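Local coordinates for nuclear inclusion protein A (Tobacco vein mottling virus, PDB 3MMG), which probably acts as a 3C-type cysteine protease of the chymotrypsin-like fold, cutting peptide bonds in the viral polyprotein, at residues Gln71-Pro76 with Val84-Lys89; Pro39-Asn44 with Pro92-Lys97; His46-Asn51 with Lys199-Asn204; Cys17-Glu22 with Leu55-Met60. The protein carries 3 engineered substitutions. One frame throughout, in Å; residues are numbered along the deposited sequence. Where two conformers were deposited one is given.

Interaction 1 (Gln71-Pro76 with Val84-Lys89)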
loop_
_atom_site.group_PDB
_atom_site.type_symbol
_atom_site.label_atom_id
_atom_site.label_comp_id
_atom_site.label_asym_id
_atom_site.label_seq_id
_atom_site.Cartn_x
_atom_site.Cartn_y
_atom_site.Cartn_z
ATOM N N GLN A 71 -14.743 11.833 7.269
ATOM C CA GLN A 71 -15.821 11.158 7.987
ATOM C C GLN A 71 -15.512 9.704 8.288
ATOM O O GLN A 71 -16.259 9.048 9.013
ATOM C CB GLN A 71 -17.129 11.234 7.185
ATOM C CG GLN A 71 -17.107 10.423 5.885
ATOM C CD GLN A 71 -18.381 10.577 5.110
ATOM O OE1 GLN A 71 -19.384 9.941 5.417
ATOM N NE2 GLN A 71 -18.351 11.419 4.100
ATOM N N LEU A 72 -14.429 9.185 7.706
ATOM C CA LEU A 72 -14.146 7.758 7.806
ATOM C C LEU A 72 -13.332 7.415 9.037
ATOM O O LEU A 72 -12.466 8.175 9.420
ATOM C CB LEU A 72 -13.398 7.292 6.563
ATOM C CG LEU A 72 -14.038 7.564 5.187
ATOM C CD1 LEU A 72 -13.010 7.368 4.073
ATOM C CD2 LEU A 72 -15.238 6.666 4.962
ATOM N N GLN A 73 -13.636 6.275 9.650
ATOM C CA GLN A 73 -12.815 5.719 10.736
ATOM C C GLN A 73 -11.514 5.225 10.148
ATOM O O GLN A 73 -11.508 4.535 9.118
ATOM C CB GLN A 73 -13.516 4.543 11.419
ATOM C CG GLN A 73 -14.771 4.939 12.183
ATOM C CD GLN A 73 -15.184 3.893 13.177
ATOM O OE1 GLN A 73 -15.603 2.800 12.807
ATOM N NE2 GLN A 73 -15.075 4.221 14.462
ATOM N N MET A 74 -10.414 5.571 10.808
ATOM C CA MET A 74 -9.093 5.138 10.330
ATOM C C MET A 74 -8.241 4.621 11.482
ATOM O O MET A 74 -8.501 4.941 12.648
ATOM C CB MET A 74 -8.400 6.288 9.611
ATOM C CG MET A 74 -9.105 6.716 8.302
ATOM S SD MET A 74 -8.199 7.964 7.411
ATOM C CE MET A 74 -9.475 8.407 6.212
ATOM N N LYS A 75 -7.257 3.780 11.155
ATOM C CA LYS A 75 -6.332 3.225 12.145
ATOM C C LYS A 75 -4.931 3.290 11.535
ATOM O O LYS A 75 -4.605 2.484 10.649
ATOM C CB LYS A 75 -6.702 1.776 12.472
ATOM C CG LYS A 75 -5.978 1.192 13.680
ATOM C CD LYS A 75 -6.364 -0.263 13.909
ATOM C CE LYS A 75 -7.752 -0.411 14.530
ATOM N NZ LYS A 75 -8.046 -1.860 14.876
ATOM N N PRO A 76 -4.116 4.277 11.956
ATOM C CA PRO A 76 -2.746 4.316 11.440
ATOM C C PRO A 76 -1.885 3.202 12.033
ATOM O O PRO A 76 -2.094 2.782 13.176
ATOM C CB PRO A 76 -2.234 5.688 11.909
ATOM C CG PRO A 76 -2.986 5.930 13.203
ATOM C CD PRO A 76 -4.389 5.400 12.884
ATOM N N VAL A 84 -5.102 2.120 7.783
ATOM C CA VAL A 84 -6.238 1.264 7.487
ATOM C C VAL A 84 -7.478 2.146 7.576
ATOM O O VAL A 84 -7.629 2.910 8.519
ATOM C CB VAL A 84 -6.357 0.041 8.445
ATOM C CG1 VAL A 84 -7.456 -0.867 7.978
ATOM C CG2 VAL A 84 -5.024 -0.771 8.500
ATOM N N ILE A 85 -8.340 2.055 6.570
ATOM C CA ILE A 85 -9.558 2.876 6.507
ATOM C C ILE A 85 -10.737 1.928 6.555
ATOM O O ILE A 85 -10.781 0.955 5.797
ATOM C CB ILE A 85 -9.620 3.685 5.171
ATOM C CG1 ILE A 85 -8.311 4.459 4.913
ATOM C CG2 ILE A 85 -10.809 4.625 5.156
ATOM C CD1 ILE A 85 -8.083 4.720 3.461
ATOM N N LYS A 86 -11.708 2.203 7.431
ATOM C CA LYS A 86 -12.877 1.344 7.515
ATOM C C LYS A 86 -13.989 1.911 6.628
ATOM O O LYS A 86 -14.316 3.083 6.715
ATOM C CB LYS A 86 -13.381 1.212 8.957
ATOM C CG LYS A 86 -14.384 0.069 9.129
ATOM C CD LYS A 86 -14.897 -0.045 10.552
ATOM C CE LYS A 86 -15.864 -1.235 10.680
ATOM N NZ LYS A 86 -15.911 -1.757 12.093
ATOM N N MET A 87 -14.569 1.064 5.794
ATOM C CA MET A 87 -15.628 1.519 4.906
ATOM C C MET A 87 -16.994 1.398 5.584
ATOM O O MET A 87 -17.203 0.562 6.490
ATOM C CB MET A 87 -15.602 0.694 3.623
ATOM C CG MET A 87 -14.320 0.895 2.786
ATOM S SD MET A 87 -14.268 2.547 2.058
ATOM C CE MET A 87 -13.015 3.335 3.054
ATOM N N ALA A 88 -17.938 2.214 5.107
ATOM C CA ALA A 88 -19.343 2.108 5.515
ATOM C C ALA A 88 -20.004 0.744 5.200
ATOM O O ALA A 88 -19.567 0.003 4.309
ATOM C CB ALA A 88 -20.117 3.238 4.827
ATOM N N LYS A 89 -21.108 0.433 5.881
ATOM C CA LYS A 89 -21.772 -0.849 5.678
ATOM C C LYS A 89 -22.265 -1.065 4.226
ATOM O O LYS A 89 -22.318 -2.208 3.750
ATOM C CB LYS A 89 -22.894 -1.040 6.711
ATOM C CG LYS A 89 -23.409 -2.478 6.799
ATOM C CD LYS A 89 -24.365 -2.657 7.975
ATOM C CE LYS A 89 -24.885 -4.103 7.984
ATOM N NZ LYS A 89 -25.803 -4.361 9.130
HETATM O O HOH W 1 -15.748 4.501 8.537
#
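K86 N donates to Q73 O over 2.9 Å in an almost straight bond, 178° at the hydrogen. Two residues along, past the non-hydrogen-bonded pair M74 and I85, K75 and V84 make an antiparallel hydrogen-bonded pair, with K75 N 2.8 Å from V84 O and V84 N 2.9 Å from K75 O. Beyond K86 the strands part, and a water continues the pattern by accepting from Q73 N (3.0 Å) and donating to K86 O (2.7 Å). With CG1 of I85 beside the backbone N (chi1 -51°), its CG2 is set against L72 CD1, 3.7 Å away, while M74 CG lies alongside I85, 4.1 Å from the same CG2. Q73 and K86 also run side by side, OE1 of Q73 being 3.7 Å from CD of K86. The ammonium group of K75 turns away to the carbonyls of Y190, A193 and D195. Strand 74-76 is the outer arm of a hairpin and the edge of the sheet; the other arm, 83-86, pairs with strand 40-43, and L72 and M87 reach over to L55 and I57 of strand 54-59.

Interaction 2 (Pro39-Asn44 with Pro92-Lys97); sequences PYIIAN and PPFPQK
I41 has CG1 beside its backbone N (chi1 -54°) and then bends again at chi2 (-61°), a double turn that brings CD1 to within 3.7 Å of F94 CE1, and the two side chains cross obliquely. The contact belongs to the N-terminal beta barrel of the chymotrypsin-like fold, where residues 93-96 of an extended loop run at 81° to residues 39-41, at the beginning of strand 40-43. No hydrogen bond joins the two segments, so apolar packing carries the contact; F94 is nevertheless tied to the barrel by a backbone bond to G38. Its ring also meets H61 edge-to-face, which makes F94 the inward-turned residue of a proline-rich loop. At the surface the prolines meet, P93 CB lying 3.9 Å from P39 N. P39 in turn covers one face of the neighbouring tyrosine, its CG standing 3.6 Å above the centre of the Y40 ring.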
loop_
_atom_site.group_PDB
_atom_site.type_symbol
_atom_site.label_atom_id
_atom_site.label_comp_id
_atom_site.label_asym_id
_atom_site.label_seq_id
_atom_site.Cartn_x
_atom_site.Cartn_y
_atom_site.Cartn_z
ATOM N N PRO A 39 -14.043 -5.151 5.082
ATOM C CA PRO A 39 -14.552 -3.796 4.944
ATOM C C PRO A 39 -13.449 -2.726 4.986
ATOM O O PRO A 39 -13.752 -1.517 5.086
ATOM C CB PRO A 39 -15.440 -3.660 6.184
ATOM C CG PRO A 39 -14.676 -4.433 7.217
ATOM C CD PRO A 39 -14.147 -5.630 6.476
ATOM N N TYR A 40 -12.193 -3.162 4.911
ATOM C CA TYR A 40 -11.052 -2.276 5.096
ATOM C C TYR A 40 -10.309 -2.019 3.799
ATOM O O TYR A 40 -10.215 -2.903 2.936
ATOM C CB TYR A 40 -10.054 -2.874 6.109
ATOM C CG TYR A 40 -10.710 -3.316 7.389
ATOM C CD1 TYR A 40 -10.791 -4.667 7.722
ATOM C CD2 TYR A 40 -11.252 -2.375 8.265
ATOM C CE1 TYR A 40 -11.438 -5.085 8.908
ATOM C CE2 TYR A 40 -11.890 -2.770 9.450
ATOM C CZ TYR A 40 -11.969 -4.118 9.763
ATOM O OH TYR A 40 -12.600 -4.520 10.935
ATOM N N ILE A 41 -9.782 -0.806 3.691
ATOM C CA ILE A 41 -8.831 -0.428 2.646
ATOM C C ILE A 41 -7.507 -0.093 3.304
ATOM O O ILE A 41 -7.459 0.736 4.211
ATOM C CB ILE A 41 -9.312 0.841 1.866
ATOM C CG1 ILE A 41 -10.742 0.640 1.325
ATOM C CG2 ILE A 41 -8.344 1.201 0.720
ATOM C CD1 ILE A 41 -10.876 -0.485 0.365
ATOM N N ILE A 42 -6.444 -0.748 2.845
ATOM C CA ILE A 42 -5.101 -0.540 3.388
ATOM C C ILE A 42 -4.406 0.366 2.386
ATOM O O ILE A 42 -4.408 0.087 1.167
ATOM C CB ILE A 42 -4.352 -1.878 3.486
ATOM C CG1 ILE A 42 -5.010 -2.838 4.513
ATOM C CG2 ILE A 42 -2.865 -1.650 3.767
ATOM C CD1 ILE A 42 -4.797 -4.316 4.183
ATOM N N ALA A 43 -3.839 1.466 2.868
ATOM C CA ALA A 43 -3.233 2.434 1.965
ATOM C C ALA A 43 -2.010 3.071 2.614
ATOM O O ALA A 43 -1.727 2.823 3.780
ATOM C CB ALA A 43 -4.259 3.515 1.579
ATOM N N ASN A 44 -1.296 3.896 1.856
ATOM C CA ASN A 44 -0.249 4.740 2.462
ATOM C C ASN A 44 -0.880 5.842 3.314
ATOM O O ASN A 44 -1.897 6.408 2.923
ATOM C CB ASN A 44 0.589 5.430 1.392
ATOM C CG ASN A 44 1.315 4.453 0.488
ATOM O OD1 ASN A 44 0.804 4.093 -0.564
ATOM N ND2 ASN A 44 2.487 3.983 0.919
ATOM N N PRO A 92 -19.504 -2.787 -0.448
ATOM C CA PRO A 92 -19.444 -4.243 -0.470
ATOM C C PRO A 92 -18.020 -4.721 -0.127
ATOM O O PRO A 92 -17.058 -4.282 -0.752
ATOM C CB PRO A 92 -19.807 -4.590 -1.928
ATOM C CG PRO A 92 -19.432 -3.416 -2.710
ATOM C CD PRO A 92 -19.649 -2.214 -1.805
ATOM N N PRO A 93 -17.882 -5.567 0.902
ATOM C CA PRO A 93 -16.524 -5.929 1.336
ATOM C C PRO A 93 -15.747 -6.870 0.421
ATOM O O PRO A 93 -16.327 -7.577 -0.409
ATOM C CB PRO A 93 -16.753 -6.633 2.672
ATOM C CG PRO A 93 -18.131 -7.141 2.602
ATOM C CD PRO A 93 -18.914 -6.158 1.770
ATOM N N PHE A 94 -14.427 -6.847 0.597
ATOM C CA PHE A 94 -13.489 -7.778 -0.041
ATOM C C PHE A 94 -13.429 -9.080 0.778
ATOM O O PHE A 94 -13.863 -9.104 1.933
ATOM C CB PHE A 94 -12.101 -7.138 -0.012
ATOM C CG PHE A 94 -11.950 -5.963 -0.923
ATOM C CD1 PHE A 94 -12.323 -4.676 -0.498
ATOM C CD2 PHE A 94 -11.432 -6.129 -2.210
ATOM C CE1 PHE A 94 -12.142 -3.555 -1.341
ATOM C CE2 PHE A 94 -11.277 -5.021 -3.080
ATOM C CZ PHE A 94 -11.630 -3.749 -2.655
ATOM N N PRO A 95 -12.861 -10.155 0.193
ATOM C CA PRO A 95 -12.543 -11.345 0.979
ATOM C C PRO A 95 -11.467 -11.047 2.026
ATOM O O PRO A 95 -10.947 -9.924 2.076
ATOM C CB PRO A 95 -12.032 -12.341 -0.072
ATOM C CG PRO A 95 -11.631 -11.533 -1.207
ATOM C CD PRO A 95 -12.494 -10.322 -1.224
ATOM N N GLN A 96 -11.150 -12.040 2.857
ATOM C CA GLN A 96 -10.264 -11.849 4.005
ATOM C C GLN A 96 -9.239 -12.991 4.061
ATOM O O GLN A 96 -8.955 -13.560 5.136
ATOM C CB GLN A 96 -11.076 -11.752 5.312
ATOM C CG GLN A 96 -12.010 -10.531 5.400
ATOM C CD GLN A 96 -12.604 -10.332 6.778
ATOM O OE1 GLN A 96 -11.934 -10.526 7.810
ATOM N NE2 GLN A 96 -13.870 -9.927 6.812
ATOM N N LYS A 97 -8.687 -13.310 2.897
ATOM C CA LYS A 97 -7.774 -14.445 2.767
ATOM C C LYS A 97 -6.308 -14.096 2.534
ATOM O O LYS A 97 -5.448 -14.956 2.740
ATOM C CB LYS A 97 -8.255 -15.414 1.695
ATOM C CG LYS A 97 -9.620 -16.026 2.026
ATOM C CD LYS A 97 -10.097 -17.002 0.945
ATOM C CE LYS A 97 -11.589 -17.335 1.135
ATOM N NZ LYS A 97 -12.484 -16.199 0.676
#

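Interaction 3 (His46-Asn51 with Lys199-Asn204)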
loop_
_atom_site.group_PDB
_atom_site.type_symbol
_atom_site.label_atom_id
_atom_site.label_comp_id
_atom_site.label_asym_id
_atom_site.label_seq_id
_atom_site.Cartn_x
_atom_site.Cartn_y
_atom_site.Cartn_z
ATOM N N HIS A 46 0.323 8.724 3.396
ATOM C CA HIS A 46 0.503 9.912 2.566
ATOM C C HIS A 46 -0.595 10.162 1.525
ATOM O O HIS A 46 -0.627 11.223 0.894
ATOM C CB HIS A 46 1.900 9.975 1.959
ATOM C CG HIS A 46 2.099 9.160 0.715
ATOM N ND1 HIS A 46 2.728 7.932 0.737
ATOM C CD2 HIS A 46 1.863 9.441 -0.592
ATOM C CE1 HIS A 46 2.835 7.475 -0.501
ATOM N NE2 HIS A 46 2.326 8.374 -1.329
ATOM N N LEU A 47 -1.507 9.201 1.381
ATOM C CA LEU A 47 -2.742 9.429 0.641
ATOM C C LEU A 47 -3.506 10.626 1.223
ATOM O O LEU A 47 -4.200 11.321 0.492
ATOM C CB LEU A 47 -3.637 8.182 0.682
ATOM C CG LEU A 47 -5.055 8.286 0.102
ATOM C CD1 LEU A 47 -4.986 8.532 -1.412
ATOM C CD2 LEU A 47 -5.759 6.998 0.435
ATOM N N PHE A 48 -3.359 10.873 2.520
ATOM C CA PHE A 48 -4.103 11.948 3.184
ATOM C C PHE A 48 -3.235 13.129 3.601
ATOM O O PHE A 48 -3.569 13.853 4.549
ATOM C CB PHE A 48 -4.882 11.386 4.361
ATOM C CG PHE A 48 -5.817 10.285 3.970
ATOM C CD1 PHE A 48 -5.560 8.973 4.344
ATOM C CD2 PHE A 48 -6.937 10.560 3.198
ATOM C CE1 PHE A 48 -6.429 7.941 3.961
ATOM C CE2 PHE A 48 -7.807 9.547 2.805
ATOM C CZ PHE A 48 -7.558 8.243 3.187
ATOM N N ARG A 49 -2.136 13.326 2.883
ATOM C CA ARG A 49 -1.285 14.507 3.057
ATOM C C ARG A 49 -2.097 15.793 3.061
ATOM O O ARG A 49 -1.858 16.688 3.882
ATOM C CB ARG A 49 -0.306 14.601 1.906
ATOM C CG ARG A 49 0.882 13.732 2.050
ATOM C CD ARG A 49 1.844 14.014 0.925
ATOM N NE ARG A 49 1.315 13.737 -0.410
ATOM C CZ ARG A 49 2.086 13.672 -1.494
ATOM N NH1 ARG A 49 3.391 13.861 -1.377
ATOM N NH2 ARG A 49 1.571 13.426 -2.685
ATOM N N ARG A 50 -3.033 15.885 2.117
ATOM C CA ARG A 50 -3.926 17.026 2.011
ATOM C C ARG A 50 -5.249 16.682 2.678
ATOM O O ARG A 50 -5.858 15.649 2.383
ATOM C CB ARG A 50 -4.161 17.407 0.551
ATOM C CG ARG A 50 -2.898 17.646 -0.240
ATOM C CD ARG A 50 -3.179 18.527 -1.452
ATOM N NE ARG A 50 -1.942 18.965 -2.097
ATOM C CZ ARG A 50 -1.781 20.139 -2.702
ATOM N NH1 ARG A 50 -2.774 21.024 -2.753
ATOM N NH2 ARG A 50 -0.612 20.436 -3.256
ATOM N N ASN A 51 -5.690 17.565 3.569
ATOM C CA ASN A 51 -6.961 17.392 4.264
ATOM C C ASN A 51 -8.197 17.583 3.368
ATOM O O ASN A 51 -8.161 18.347 2.387
ATOM C CB ASN A 51 -7.034 18.345 5.466
ATOM C CG ASN A 51 -8.157 17.985 6.419
ATOM O OD1 ASN A 51 -8.304 16.822 6.810
ATOM N ND2 ASN A 51 -8.965 18.981 6.792
ATOM N N LYS A 199 -12.072 8.918 14.027
ATOM C CA LYS A 199 -12.423 9.754 12.869
ATOM C C LYS A 199 -11.604 11.035 12.787
ATOM O O LYS A 199 -11.671 11.759 11.799
ATOM C CB LYS A 199 -13.921 10.100 12.873
ATOM C CG LYS A 199 -14.804 9.023 12.298
ATOM C CD LYS A 199 -16.268 9.446 12.309
ATOM C CE LYS A 199 -17.163 8.310 11.836
ATOM N NZ LYS A 199 -17.217 7.186 12.819
ATOM N N ASN A 200 -10.803 11.304 13.814
ATOM C CA ASN A 200 -10.121 12.591 13.894
ATOM C C ASN A 200 -8.612 12.546 13.638
ATOM O O ASN A 200 -7.887 13.479 14.005
ATOM C CB ASN A 200 -10.481 13.278 15.217
ATOM C CG ASN A 200 -11.963 13.602 15.300
ATOM O OD1 ASN A 200 -12.435 14.546 14.657
ATOM N ND2 ASN A 200 -12.713 12.799 16.059
ATOM N N TRP A 201 -8.164 11.459 13.002
ATOM C CA TRP A 201 -6.777 11.294 12.556
ATOM C C TRP A 201 -6.401 12.252 11.426
ATOM O O TRP A 201 -7.132 12.425 10.456
ATOM C CB TRP A 201 -6.511 9.851 12.095
ATOM C CG TRP A 201 -5.087 9.645 11.651
ATOM C CD1 TRP A 201 -4.026 9.360 12.452
ATOM C CD2 TRP A 201 -4.567 9.754 10.314
ATOM N NE1 TRP A 201 -2.873 9.273 11.702
ATOM C CE2 TRP A 201 -3.174 9.510 10.387
ATOM C CE3 TRP A 201 -5.139 10.028 9.066
ATOM C CZ2 TRP A 201 -2.348 9.515 9.251
ATOM C CZ3 TRP A 201 -4.314 10.050 7.935
ATOM C CH2 TRP A 201 -2.933 9.799 8.038
ATOM N N LYS A 202 -5.224 12.851 11.554
ATOM C CA LYS A 202 -4.714 13.748 10.544
ATOM C C LYS A 202 -3.251 13.376 10.280
ATOM O O LYS A 202 -2.528 12.989 11.210
ATOM C CB LYS A 202 -4.855 15.185 11.046
ATOM C CG LYS A 202 -4.270 16.251 10.156
ATOM C CD LYS A 202 -4.629 17.628 10.693
ATOM C CE LYS A 202 -3.776 18.709 10.048
ATOM N NZ LYS A 202 -4.268 20.072 10.421
ATOM N N PHE A 203 -2.844 13.466 9.016
ATOM C CA PHE A 203 -1.486 13.111 8.598
ATOM C C PHE A 203 -0.428 14.011 9.219
ATOM O O PHE A 203 -0.589 15.226 9.272
ATOM C CB PHE A 203 -1.348 13.129 7.073
ATOM C CG PHE A 203 0.043 12.788 6.582
ATOM C CD1 PHE A 203 0.509 11.472 6.627
ATOM C CD2 PHE A 203 0.880 13.778 6.086
ATOM C CE1 PHE A 203 1.787 11.153 6.178
ATOM C CE2 PHE A 203 2.166 13.477 5.628
ATOM C CZ PHE A 203 2.619 12.158 5.674
ATOM N N ASN A 204 0.659 13.394 9.670
ATOM C CA ASN A 204 1.797 14.132 10.212
ATOM C C ASN A 204 3.072 13.355 9.895
ATOM O O ASN A 204 3.309 12.312 10.485
ATOM C CB ASN A 204 1.633 14.293 11.725
ATOM C CG ASN A 204 2.778 15.082 12.368
ATOM O OD1 ASN A 204 3.668 15.590 11.687
ATOM N ND2 ASN A 204 2.732 15.201 13.690
HETATM O O HOH W 2 -4.635 14.290 6.929
#
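H46 begins the contact by placing its backbone N 4.0 Å from CE1 of the F203 ring. It lies in a 3-10 turn of the loop after strand 40-43; in chymotrypsin-like proteases this loop carries the histidine of the catalytic triad. The bond from H46 ND1 to D81 OD2 is consistent with that role, and A151, which probably stands where related proteases carry the nucleophilic cysteine, touches H46. NE2 of H46 hydrogen-bonds to a polar side chain of the bound peptide. Two residues on, F48 meets the far segment in two ways. Its CB sits at the edge of the W201 indole, near the ring plane and 3.9 Å from CZ3, with the side chains crossing at about a right angle. Its carbonyl O lies 3.4 Å from F203 CB and accepts a hydrogen bond from a water at 2.6 Å, which in turn accepts from F203 N at 2.9 Å. This water is the polar link in a contact without direct hydrogen bonds. R49 comes next, its side chain lying side by side with F203, whose CG is anti to the backbone N (chi1 179°). The guanidinium plane stands 88° from the phenyl plane and is held by salt bridges to E30 and E217. The peptide packs an aromatic side chain on both R49 and F203. The arginine's alkyl part does the touching, with R49 CG 3.8 Å from F203 CE2.

Interaction 4 (Cys17-Glu22 with Leu55-Met60)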
loop_
_atom_site.group_PDB
_atom_site.type_symbol
_atom_site.label_atom_id
_atom_site.label_comp_id
_atom_site.label_asym_id
_atom_site.label_seq_id
_atom_site.Cartn_x
_atom_site.Cartn_y
_atom_site.Cartn_z
ATOM N N CYS A 17 -7.729 -7.942 -5.201
ATOM C CA CYS A 17 -7.948 -7.083 -4.041
ATOM C C CYS A 17 -7.298 -5.715 -4.159
ATOM O O CYS A 17 -7.451 -4.871 -3.282
ATOM C CB CYS A 17 -7.431 -7.784 -2.789
ATOM S SG CYS A 17 -8.395 -9.280 -2.442
ATOM N N VAL A 18 -6.584 -5.464 -5.252
ATOM C CA VAL A 18 -5.967 -4.168 -5.426
ATOM C C VAL A 18 -7.018 -3.178 -5.899
ATOM O O VAL A 18 -7.854 -3.517 -6.754
ATOM C CB VAL A 18 -4.782 -4.244 -6.412
ATOM C CG1 VAL A 18 -4.283 -2.839 -6.779
ATOM C CG2 VAL A 18 -3.666 -5.066 -5.791
ATOM N N CYS A 19 -6.970 -1.970 -5.329
ATOM C CA CYS A 19 -7.913 -0.877 -5.636
ATOM C C CYS A 19 -7.174 0.321 -6.229
ATOM O O CYS A 19 -5.960 0.501 -6.005
ATOM C CB CYS A 19 -8.567 -0.360 -4.356
ATOM S SG CYS A 19 -9.366 -1.549 -3.286
ATOM N N LEU A 20 -7.910 1.162 -6.944
ATOM C CA LEU A 20 -7.398 2.492 -7.283
ATOM C C LEU A 20 -7.974 3.495 -6.299
ATOM O O LEU A 20 -9.170 3.488 -6.034
ATOM C CB LEU A 20 -7.750 2.928 -8.707
ATOM C CG LEU A 20 -7.318 2.087 -9.906
ATOM C CD1 LEU A 20 -7.883 2.699 -11.188
ATOM C CD2 LEU A 20 -5.838 2.011 -9.993
ATOM N N LEU A 21 -7.114 4.347 -5.748
ATOM C CA LEU A 21 -7.544 5.362 -4.796
ATOM C C LEU A 21 -7.300 6.757 -5.379
ATOM O O LEU A 21 -6.197 7.069 -5.824
ATOM C CB LEU A 21 -6.804 5.183 -3.458
ATOM C CG LEU A 21 -6.895 3.798 -2.812
ATOM C CD1 LEU A 21 -6.029 3.768 -1.549
ATOM C CD2 LEU A 21 -8.315 3.446 -2.494
ATOM N N GLU A 22 -8.353 7.574 -5.426
ATOM C CA GLU A 22 -8.215 8.943 -5.923
ATOM C C GLU A 22 -8.720 9.851 -4.826
ATOM O O GLU A 22 -9.872 9.736 -4.401
ATOM C CB GLU A 22 -9.008 9.171 -7.224
ATOM C CG GLU A 22 -8.910 10.628 -7.715
ATOM C CD GLU A 22 -9.696 10.938 -8.984
ATOM O OE1 GLU A 22 -10.495 10.087 -9.462
ATOM O OE2 GLU A 22 -9.505 12.068 -9.509
ATOM N N LEU A 55 -12.745 11.102 -1.689
ATOM C CA LEU A 55 -12.048 9.849 -1.969
ATOM C C LEU A 55 -12.928 8.959 -2.835
ATOM O O LEU A 55 -14.097 8.735 -2.509
ATOM C CB LEU A 55 -11.746 9.139 -0.656
ATOM C CG LEU A 55 -11.039 7.783 -0.744
ATOM C CD1 LEU A 55 -9.620 7.928 -1.310
ATOM C CD2 LEU A 55 -11.002 7.165 0.663
ATOM N N THR A 56 -12.374 8.477 -3.939
ATOM C CA THR A 56 -13.077 7.524 -4.808
ATOM C C THR A 56 -12.238 6.264 -4.841
ATOM O O THR A 56 -11.000 6.346 -4.973
ATOM C CB THR A 56 -13.287 8.089 -6.225
ATOM O OG1 THR A 56 -14.154 9.231 -6.148
ATOM C CG2 THR A 56 -13.959 7.045 -7.142
ATOM N N ILE A 57 -12.888 5.115 -4.674
ATOM C CA ILE A 57 -12.200 3.833 -4.600
ATOM C C ILE A 57 -12.711 2.955 -5.735
ATOM O O ILE A 57 -13.899 2.592 -5.742
ATOM C CB ILE A 57 -12.480 3.163 -3.249
ATOM C CG1 ILE A 57 -12.068 4.113 -2.115
ATOM C CG2 ILE A 57 -11.767 1.789 -3.173
ATOM C CD1 ILE A 57 -13.127 4.344 -1.055
ATOM N N LYS A 58 -11.830 2.608 -6.670
ATOM C CA LYS A 58 -12.206 1.729 -7.774
ATOM C C LYS A 58 -11.727 0.319 -7.507
ATOM O O LYS A 58 -10.556 0.116 -7.208
ATOM C CB LYS A 58 -11.700 2.221 -9.122
ATOM C CG LYS A 58 -12.289 1.407 -10.288
ATOM C CD LYS A 58 -12.020 2.058 -11.633
ATOM C CE LYS A 58 -12.775 1.324 -12.749
ATOM N NZ LYS A 58 -14.290 1.388 -12.635
ATOM N N THR A 59 -12.650 -0.636 -7.597
ATOM C CA THR A 59 -12.354 -2.034 -7.293
ATOM C C THR A 59 -12.854 -2.964 -8.413
ATOM O O THR A 59 -13.628 -2.551 -9.265
ATOM C CB THR A 59 -13.016 -2.484 -5.963
ATOM O OG1 THR A 59 -14.399 -2.801 -6.194
ATOM C CG2 THR A 59 -12.918 -1.403 -4.913
ATOM N N MET A 60 -12.477 -4.232 -8.353
ATOM C CA MET A 60 -12.952 -5.187 -9.360
ATOM C C MET A 60 -14.456 -5.405 -9.290
ATOM O O MET A 60 -15.058 -5.909 -10.280
ATOM C CB MET A 60 -12.211 -6.540 -9.250
ATOM C CG MET A 60 -12.538 -7.364 -8.036
ATOM S SD MET A 60 -11.998 -9.083 -8.218
ATOM C CE MET A 60 -11.882 -9.256 -9.961
HETATM O O HOH W 3 -10.289 -4.884 -6.685
#
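An antiparallel strand pair of the N-terminal barrel is formed by 18-22 and 55-59, with L20 facing K58 and E22 facing T56 as hydrogen-bonded pairs. Each pair closes a two-bond ring: L20 N to K58 O and K58 N to L20 O are both 2.9 Å, while E22 N to T56 O is 3.0 Å and T56 N to E22 O is 2.8 Å. L21 and I57 form the non-hydrogen-bonded pair between them. Where the strands end, a water spans V18 O and M60 N, 2.8 Å from each. The side chains of L21 and I57 run alongside one another on one face of the sheet: I57 CG1 beside its backbone N (chi1 -56°) and L21 CG placed alike (chi1 -54°) bring L21 CD2 to 3.8 Å from I57 CG1. On the opposite face L20 and K58 meet through their CB atoms, 4.0 Å apart, and both side chains also touch F116 of the second barrel. The charged ends on this face find partners on nearby strands: K58 NZ bridges to E63, and E22 OE2 bonds to S29. The chemistry therefore divides by face, with L21 and I57 buried against the barrel interior, and L20, E22, T56 and K58 in partly exposed positions, while reciprocal amide bonds pair L20 with K58 and E22 with T56, and L21 and I57 turn their main chains to L32 and F64.

Interactions 1, 2 and 4 share the seven-stranded antiparallel sheet of the N-terminal barrel, and interaction 3 packs loops against it. Interaction 2 lies about 10 Å, centre to centre, from both interactions 1 and 4, and its F94 touches T59 of the latter. Interaction 3 is about 12 Å from interaction 1, with F48 packed on M74 and I85, and about 18 Å from interaction 4. Along the chain, interaction 4 closes before interaction 1 opens, interaction 1 lies wholly within the spans of interactions 2 and 3, and interactions 2, 3 and 4 interleave. The late segment 199-204 and the loop bearing the probable catalytic histidine thus meet beside the bound peptide.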